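Local coordinates for protein SusD homolog (Bacteroides thetaiotaomicron, PDB 4MRU) that probably binds mucin O-glycans at the bacterial surface as a SusD-like, TPR-related outer-membrane lipoprotein, and carries a magnesium-binding site, at residues Lys80-Thr84 / Tyr125-Pro129; Val86-Tyr91 / Arg114-Met118. One frame throughout, in Å; residues are numbered along the deposited sequence.

Interaction 1 of 2, residues Lys80-Thr84 / Tyr125-Pro129; sequences KAPFT and YGPIP
Phe-83, in a wider, pi-type turn at 81-84 near the start of helix 81-100, faces Tyr-125 at the C-terminal end of helix 104-125, their CA atoms 8.4 Å apart, and no hydrogen bond joins the segments. The two rings form a T-shaped pair: the edge of Phe-83 points at the face of Tyr-125, with centroids 5.2 Å apart and planes at 78°. CD2 is the atom that does the pointing, standing 3.8 Å above the tyrosine plane and over its centre. With CG turned anti to the backbone N (chi1 -178°), the phenylalanine ring extends from its helix toward Tyr-125 and the loop that follows it. The CB of Phe-83 lies 3.6 Å from CZ of Tyr-125, and at the phenolic end CB of Pro-82 comes within 3.4 Å of Tyr-125 OH. The carbonyl O of Pro-82 lies at the edge of the tyrosine ring, buried and without a hydrogen-bonding partner. In this SusD-like fold the pair closes one end of an antiparallel helical hairpin of the kind found in TPR-related proteins, where the second helix stops and the chain turns into a loop. Gly-126 makes that exit with a positive phi (96°), a backbone shape that would press a side chain against the preceding carbonyl. The chain then returns toward Phe-83, whose CZ meets CD of Pro-129 at 3.7 Å, the two side chains coming from opposite directions, while CG2 of Ile-128 makes a looser contact with CE2. Pro-465 and Glu-468 also touch Phe-83, and Arg-461 hydrogen-bonds the carbonyl O of Tyr-125.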
ATOM      1  N   LYS A  80       5.089   7.877  15.965  1.00 21.09           N
ATOM      2  CA  LYS A  80       4.758   6.794  16.857  1.00 23.23           C
ATOM      3  C   LYS A  80       3.808   5.768  16.273  1.00 23.51           C
ATOM      4  O   LYS A  80       4.036   4.563  16.413  1.00 22.91           O
ATOM      5  CB  LYS A  80       4.123   7.363  18.154  1.00 22.89           C
ATOM      6  CG  LYS A  80       4.034   6.327  19.247  1.00 28.44           C
ATOM      7  CD  LYS A  80       3.456   6.894  20.535  1.00 40.01           C
ATOM      8  CE  LYS A  80       3.446   5.857  21.665  1.00 40.63           C
ATOM      9  NZ  LYS A  80       2.069   5.364  21.889  1.00 51.02           N
ATOM     10  N   ALA A  81       2.740   6.211  15.623  1.00 20.72           N
ATOM     11  CA  ALA A  81       1.599   5.304  15.350  1.00 21.27           C
ATOM     12  C   ALA A  81       1.891   4.170  14.358  1.00 22.85           C
ATOM     13  O   ALA A  81       1.536   3.040  14.626  1.00 22.76           O
ATOM     14  CB  ALA A  81       0.381   6.089  14.888  1.00 26.71           C
ATOM     15  N   PRO A  82       2.569   4.452  13.225  1.00 21.46           N
ATOM     16  CA  PRO A  82       2.790   3.328  12.285  1.00 21.21           C
ATOM     17  C   PRO A  82       3.757   2.207  12.748  1.00 22.49           C
ATOM     18  O   PRO A  82       3.882   1.191  12.071  1.00 24.79           O
ATOM     19  CB  PRO A  82       3.359   4.027  11.042  1.00 23.16           C
ATOM     20  CG  PRO A  82       2.995   5.477  11.214  1.00 22.88           C
ATOM     21  CD  PRO A  82       3.103   5.712  12.687  1.00 24.64           C
ATOM     22  N   PHE A  83       4.479   2.431  13.831  1.00 24.22           N
ATOM     23  CA  PHE A  83       5.471   1.472  14.366  1.00 20.04           C
ATOM     24  C   PHE A  83       5.000   1.005  15.708  1.00 19.66           C
ATOM     25  O   PHE A  83       4.593  -0.156  15.875  1.00 23.18           O
ATOM     26  CB  PHE A  83       6.874   2.112  14.466  1.00 19.88           C
ATOM     27  CG  PHE A  83       7.958   1.166  14.955  1.00 18.01           C
ATOM     28  CD1 PHE A  83       8.192   1.022  16.292  1.00 21.95           C
ATOM     29  CD2 PHE A  83       8.735   0.463  14.070  1.00 19.04           C
ATOM     30  CE1 PHE A  83       9.173   0.167  16.758  1.00 23.32           C
ATOM     31  CE2 PHE A  83       9.709  -0.403  14.513  1.00 21.75           C
ATOM     32  CZ  PHE A  83       9.929  -0.554  15.858  1.00 24.24           C
ATOM     33  N   THR A  84       5.004   1.924  16.667  1.00 19.69           N
ATOM     34  CA  THR A  84       4.738   1.556  18.047  1.00 22.38           C
ATOM     35  C   THR A  84       3.285   1.097  18.254  1.00 22.83           C
ATOM     36  O   THR A  84       3.043   0.089  18.899  1.00 22.92           O
ATOM     37  CB  THR A  84       5.035   2.713  19.002  1.00 21.77           C
ATOM     38  OG1 THR A  84       6.412   3.126  18.868  1.00 22.28           O
ATOM     39  CG2 THR A  84       4.769   2.295  20.480  1.00 25.54           C
ATOM     40  N   TYR A 125       9.820   0.556   7.243  1.00 19.21           N
ATOM     41  CA  TYR A 125      11.005   0.845   8.110  1.00 19.07           C
ATOM     42  C   TYR A 125      12.252   0.111   7.741  1.00 19.41           C
ATOM     43  O   TYR A 125      13.343   0.612   7.996  1.00 18.04           O
ATOM     44  CB  TYR A 125      10.691   0.516   9.570  1.00 20.90           C
ATOM     45  CG  TYR A 125       9.635   1.432  10.133  1.00 21.77           C
ATOM     46  CD1 TYR A 125       9.962   2.688  10.619  1.00 20.76           C
ATOM     47  CD2 TYR A 125       8.330   1.052  10.181  1.00 19.14           C
ATOM     48  CE1 TYR A 125       9.002   3.564  11.072  1.00 19.69           C
ATOM     49  CE2 TYR A 125       7.359   1.909  10.679  1.00 20.57           C
ATOM     50  CZ  TYR A 125       7.699   3.154  11.129  1.00 20.96           C
ATOM     51  OH  TYR A 125       6.721   3.983  11.647  1.00 20.52           O
ATOM     52  N   GLY A 126      12.103  -1.079   7.173  1.00 18.61           N
ATOM     53  CA  GLY A 126      13.233  -1.984   7.022  1.00 18.09           C
ATOM     54  C   GLY A 126      13.249  -2.983   8.177  1.00 18.15           C
ATOM     55  O   GLY A 126      12.239  -3.683   8.439  1.00 18.73           O
ATOM     56  N   PRO A 127      14.342  -2.998   8.944  1.00 18.39           N
ATOM     57  CA  PRO A 127      14.386  -3.870  10.149  1.00 18.46           C
ATOM     58  C   PRO A 127      13.344  -3.471  11.146  1.00 19.19           C
ATOM     59  O   PRO A 127      13.111  -2.261  11.351  1.00 21.13           O
ATOM     60  CB  PRO A 127      15.766  -3.622  10.743  1.00 16.50           C
ATOM     61  CG  PRO A 127      16.549  -3.120   9.579  1.00 17.58           C
ATOM     62  CD  PRO A 127      15.616  -2.305   8.769  1.00 15.62           C
ATOM     63  N   ILE A 128      12.667  -4.491  11.679  1.00 17.71           N
ATOM     64  CA  ILE A 128      11.639  -4.371  12.682  1.00 18.93           C
ATOM     65  C   ILE A 128      11.722  -5.558  13.635  1.00 20.48           C
ATOM     66  O   ILE A 128      12.177  -6.643  13.257  1.00 20.51           O
ATOM     67  CB  ILE A 128      10.191  -4.375  12.107  1.00 18.38           C
ATOM     68  CG1 ILE A 128       9.900  -5.618  11.272  1.00 18.68           C
ATOM     69  CG2 ILE A 128       9.915  -3.156  11.233  1.00 18.94           C
ATOM     70  CD1 ILE A 128       8.413  -5.872  11.137  1.00 19.22           C
ATOM     71  N   PRO A 129      11.239  -5.362  14.858  1.00 20.74           N
ATOM     72  CA  PRO A 129      10.969  -6.476  15.762  1.00 21.98           C
ATOM     73  C   PRO A 129       9.912  -7.374  15.139  1.00 21.59           C
ATOM     74  O   PRO A 129       8.966  -6.879  14.589  1.00 23.59           O
ATOM     75  CB  PRO A 129      10.416  -5.804  17.011  1.00 23.89           C
ATOM     76  CG  PRO A 129      10.753  -4.358  16.877  1.00 29.17           C
ATOM     77  CD  PRO A 129      10.830  -4.068  15.425  1.00 24.16           C
TER

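Interaction 2 of 2, residues Val86-Tyr91 / Arg114-Met118; sequences VISETY and RVTIM
The selenomethionine Met-118 fits as a knob into a hole formed by Val-86, Ile-87, Thr-90 and Tyr-91, and its methyl CE touches all four. A bend at chi2 turns the end of the chain toward helix 81-100, where CE meets Thr-90 CB at 3.4 Å, tighter than ordinary van der Waals contact. The Ile-87 side chain crosses that of Met-118 at about a right angle, its CG1 near both SE and CE. Beside this knob, Val-86 and Ile-117 slide past each other in opposite directions, with CG1 of the valine and CG2 of the isoleucine a close 3.5 Å apart. The segments are antiparallel (173°), with axes 11.3 Å apart at closest approach, a spacing bridged by these side chains in a helical hairpin consistent with the TPR-like fold. Thr-90 brings a hydroxyl into this apolar layer, but OG1 donates to Val-86 O one turn back at 2.8 Å, from the face of that carbonyl opposite Thr-90 N. At the polar edge, the extended Arg-114 grips Tyr-91 OH side-on with two nitrogens, NE at 3.0 Å (159° at the hydrogen) and NH2 at 3.2 Å. The oxygen lies close to the guanidinium plane, which is turned 72° from the ring. A phenylalanine in place of Tyr-91 would probably leave NE and NH2 of Arg-114 without this shared acceptor and the guanidinium less firmly oriented. Arg-114 NH1 forms a salt bridge with Glu-162, and Tyr-94 and Tyr-130 make cation-pi contacts with the group. The salt bridge therefore probably helps balance this buried charge, while the phenol, presumably neutral, is likely to help fix the group's orientation.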
ATOM      1  N   VAL A  86       0.975  -0.012  15.926  1.00 20.52           N
ATOM      2  CA  VAL A  86       0.716  -1.248  15.197  1.00 20.29           C
ATOM      3  C   VAL A  86       1.267  -2.456  15.951  1.00 21.02           C
ATOM      4  O   VAL A  86       0.563  -3.412  16.158  1.00 18.76           O
ATOM      5  CB  VAL A  86       1.282  -1.228  13.768  1.00 19.83           C
ATOM      6  CG1 VAL A  86       1.000  -2.533  13.080  1.00 24.36           C
ATOM      7  CG2 VAL A  86       0.605  -0.135  12.958  1.00 24.49           C
ATOM      8  N   ILE A  87       2.529  -2.385  16.370  1.00 20.55           N
ATOM      9  CA  ILE A  87       3.157  -3.489  17.049  1.00 21.98           C
ATOM     10  C   ILE A  87       2.529  -3.724  18.423  1.00 23.64           C
ATOM     11  O   ILE A  87       2.199  -4.858  18.729  1.00 25.47           O
ATOM     12  CB  ILE A  87       4.686  -3.265  17.150  1.00 22.99           C
ATOM     13  CG1 ILE A  87       5.301  -3.413  15.758  1.00 25.48           C
ATOM     14  CG2 ILE A  87       5.301  -4.245  18.132  1.00 28.27           C
ATOM     15  CD1 ILE A  87       6.746  -2.964  15.625  1.00 25.34           C
ATOM     16  N   SER A  88       2.308  -2.679  19.228  1.00 22.46           N
ATOM     17  CA  SER A  88       1.817  -2.887  20.585  0.50 23.56           C
ATOM     18  C   SER A  88       0.366  -3.355  20.589  1.00 24.68           C
ATOM     19  O   SER A  88      -0.092  -3.966  21.560  1.00 23.45           O
ATOM     20  CB  SER A  88       1.956  -1.613  21.401  0.50 25.79           C
ATOM     21  OG  SER A  88       1.085  -0.633  20.909  0.50 23.60           O
ATOM     22  N   GLU A  89      -0.368  -3.060  19.526  1.00 23.12           N
ATOM     23  CA  GLU A  89      -1.759  -3.537  19.448  1.00 22.88           C
ATOM     24  C   GLU A  89      -1.870  -4.931  18.849  1.00 22.61           C
ATOM     25  O   GLU A  89      -2.823  -5.653  19.145  1.00 22.78           O
ATOM     26  CB  GLU A  89      -2.592  -2.572  18.662  1.00 23.85           C
ATOM     27  CG  GLU A  89      -2.801  -1.265  19.410  1.00 27.17           C
ATOM     28  CD  GLU A  89      -3.622  -0.239  18.646  1.00 36.71           C
ATOM     29  OE1 GLU A  89      -4.447  -0.641  17.807  1.00 37.20           O
ATOM     30  OE2 GLU A  89      -3.444   0.981  18.909  1.00 41.64           O
ATOM     31  N   THR A  90      -0.926  -5.295  17.988  1.00 22.53           N
ATOM     32  CA  THR A  90      -0.982  -6.587  17.322  1.00 21.17           C
ATOM     33  C   THR A  90      -0.695  -7.719  18.306  1.00 21.42           C
ATOM     34  O   THR A  90      -1.446  -8.708  18.366  1.00 19.19           O
ATOM     35  CB  THR A  90      -0.022  -6.676  16.113  1.00 20.64           C
ATOM     36  OG1 THR A  90      -0.450  -5.757  15.097  1.00 22.32           O
ATOM     37  CG2 THR A  90      -0.034  -8.053  15.530  1.00 24.38           C
ATOM     38  N   TYR A  91       0.378  -7.594  19.079  1.00 20.97           N
ATOM     39  CA  TYR A  91       0.901  -8.771  19.745  1.00 21.59           C
ATOM     40  C   TYR A  91       0.044  -9.267  20.904  1.00 25.03           C
ATOM     41  O   TYR A  91      -0.045 -10.476  21.095  1.00 24.58           O
ATOM     42  CB  TYR A  91       2.352  -8.550  20.194  1.00 24.40           C
ATOM     43  CG  TYR A  91       3.253  -8.840  19.017  1.00 26.03           C
ATOM     44  CD1 TYR A  91       3.567 -10.150  18.671  1.00 27.22           C
ATOM     45  CD2 TYR A  91       3.686  -7.821  18.192  1.00 24.71           C
ATOM     46  CE1 TYR A  91       4.318 -10.420  17.560  1.00 26.08           C
ATOM     47  CE2 TYR A  91       4.443  -8.079  17.063  1.00 24.01           C
ATOM     48  CZ  TYR A  91       4.764  -9.381  16.749  1.00 24.69           C
ATOM     49  OH  TYR A  91       5.525  -9.646  15.626  1.00 22.55           O
ATOM     50  N   ARG A 114      -1.033 -11.831  11.144  1.00 18.39           N
ATOM     51  CA  ARG A 114       0.179 -11.188  11.621  1.00 17.52           C
ATOM     52  C   ARG A 114       1.136 -10.866  10.453  1.00 19.11           C
ATOM     53  O   ARG A 114       1.713  -9.779  10.391  1.00 20.31           O
ATOM     54  CB  ARG A 114       0.851 -12.039  12.658  1.00 20.02           C
ATOM     55  CG  ARG A 114       2.256 -11.561  12.996  1.00 21.15           C
ATOM     56  CD  ARG A 114       2.693 -12.268  14.258  1.00 23.78           C
ATOM     57  NE  ARG A 114       4.109 -12.079  14.548  1.00 23.32           N
ATOM     58  CZ  ARG A 114       5.077 -12.915  14.215  1.00 25.37           C
ATOM     59  NH1 ARG A 114       4.850 -14.037  13.517  1.00 27.37           N
ATOM     60  NH2 ARG A 114       6.308 -12.625  14.596  1.00 23.37           N
ATOM     61  N   VAL A 115       1.325 -11.810   9.543  1.00 19.71           N
ATOM     62  CA  VAL A 115       2.139 -11.541   8.396  1.00 17.96           C
ATOM     63  C   VAL A 115       1.549 -10.359   7.614  1.00 19.78           C
ATOM     64  O   VAL A 115       2.263  -9.467   7.184  1.00 18.49           O
ATOM     65  CB  VAL A 115       2.251 -12.764   7.470  1.00 18.00           C
ATOM     66  CG1 VAL A 115       2.879 -12.374   6.153  1.00 18.60           C
ATOM     67  CG2 VAL A 115       3.044 -13.885   8.144  1.00 17.17           C
ATOM     68  N   THR A 116       0.248 -10.377   7.379  1.00 19.31           N
ATOM     69  CA  THR A 116      -0.373  -9.332   6.583  1.00 17.46           C
ATOM     70  C   THR A 116      -0.154  -7.931   7.211  1.00 17.20           C
ATOM     71  O   THR A 116       0.141  -6.981   6.520  1.00 18.72           O
ATOM     72  CB  THR A 116      -1.880  -9.640   6.405  1.00 19.57           C
ATOM     73  OG1 THR A 116      -2.034 -10.940   5.826  1.00 19.60           O
ATOM     74  CG2 THR A 116      -2.570  -8.593   5.542  1.00 20.48           C
ATOM     75  N   ILE A 117      -0.326  -7.815   8.523  1.00 16.99           N
ATOM     76  CA  ILE A 117      -0.118  -6.561   9.235  1.00 15.78           C
ATOM     77  C   ILE A 117       1.331  -6.105   9.105  1.00 16.95           C
ATOM     78  O   ILE A 117       1.633  -4.958   8.779  1.00 16.70           O
ATOM     79  CB  ILE A 117      -0.424  -6.731  10.739  1.00 17.30           C
ATOM     80  CG1 ILE A 117      -1.902  -6.946  10.941  1.00 17.71           C
ATOM     81  CG2 ILE A 117       0.023  -5.501  11.522  1.00 19.00           C
ATOM     82  CD1 ILE A 117      -2.276  -7.561  12.284  1.00 20.02           C
HETATM   83  N   MSE A 118       2.235  -7.041   9.372  1.00 16.84           N
HETATM   84  CA  MSE A 118       3.625  -6.680   9.529  1.00 20.58           C
HETATM   85  C   MSE A 118       4.396  -6.589   8.218  1.00 20.71           C
HETATM   86  O   MSE A 118       5.477  -5.978   8.185  1.00 18.34           O
HETATM   87  CB  MSE A 118       4.302  -7.709  10.418  1.00 20.05           C
HETATM   88  CG  MSE A 118       3.762  -7.687  11.849  1.00 21.61           C
HETATM   89 SE   MSE A 118       4.046  -5.908  12.693  0.75 27.08          SE
HETATM   90  CE  MSE A 118       2.794  -6.067  14.219  1.00 25.58           C
TER

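Both contacts pair helix 81-100 with helix 104-125 or the loop directly after it, and interaction 2 is nested along the chain inside the loop closed by interaction 1. Their centres are 10 Å apart and they abut: Val-86 packs on the carbonyl of Ala-81, and Ile-87 on Pro-129. Neither is a surface contact. Interaction 1, at the hairpin end, relies on aromatic and proline packing without hydrogen bonds between its segments. Interaction 2, between helix flanks, buries more area (330 against 232 Å²) and adds a charged group to its aliphatic centre. The outer neighbours differ too: helix 466-471 adjoins the first, helix 152-173 the second, while helix 40-54 touches both.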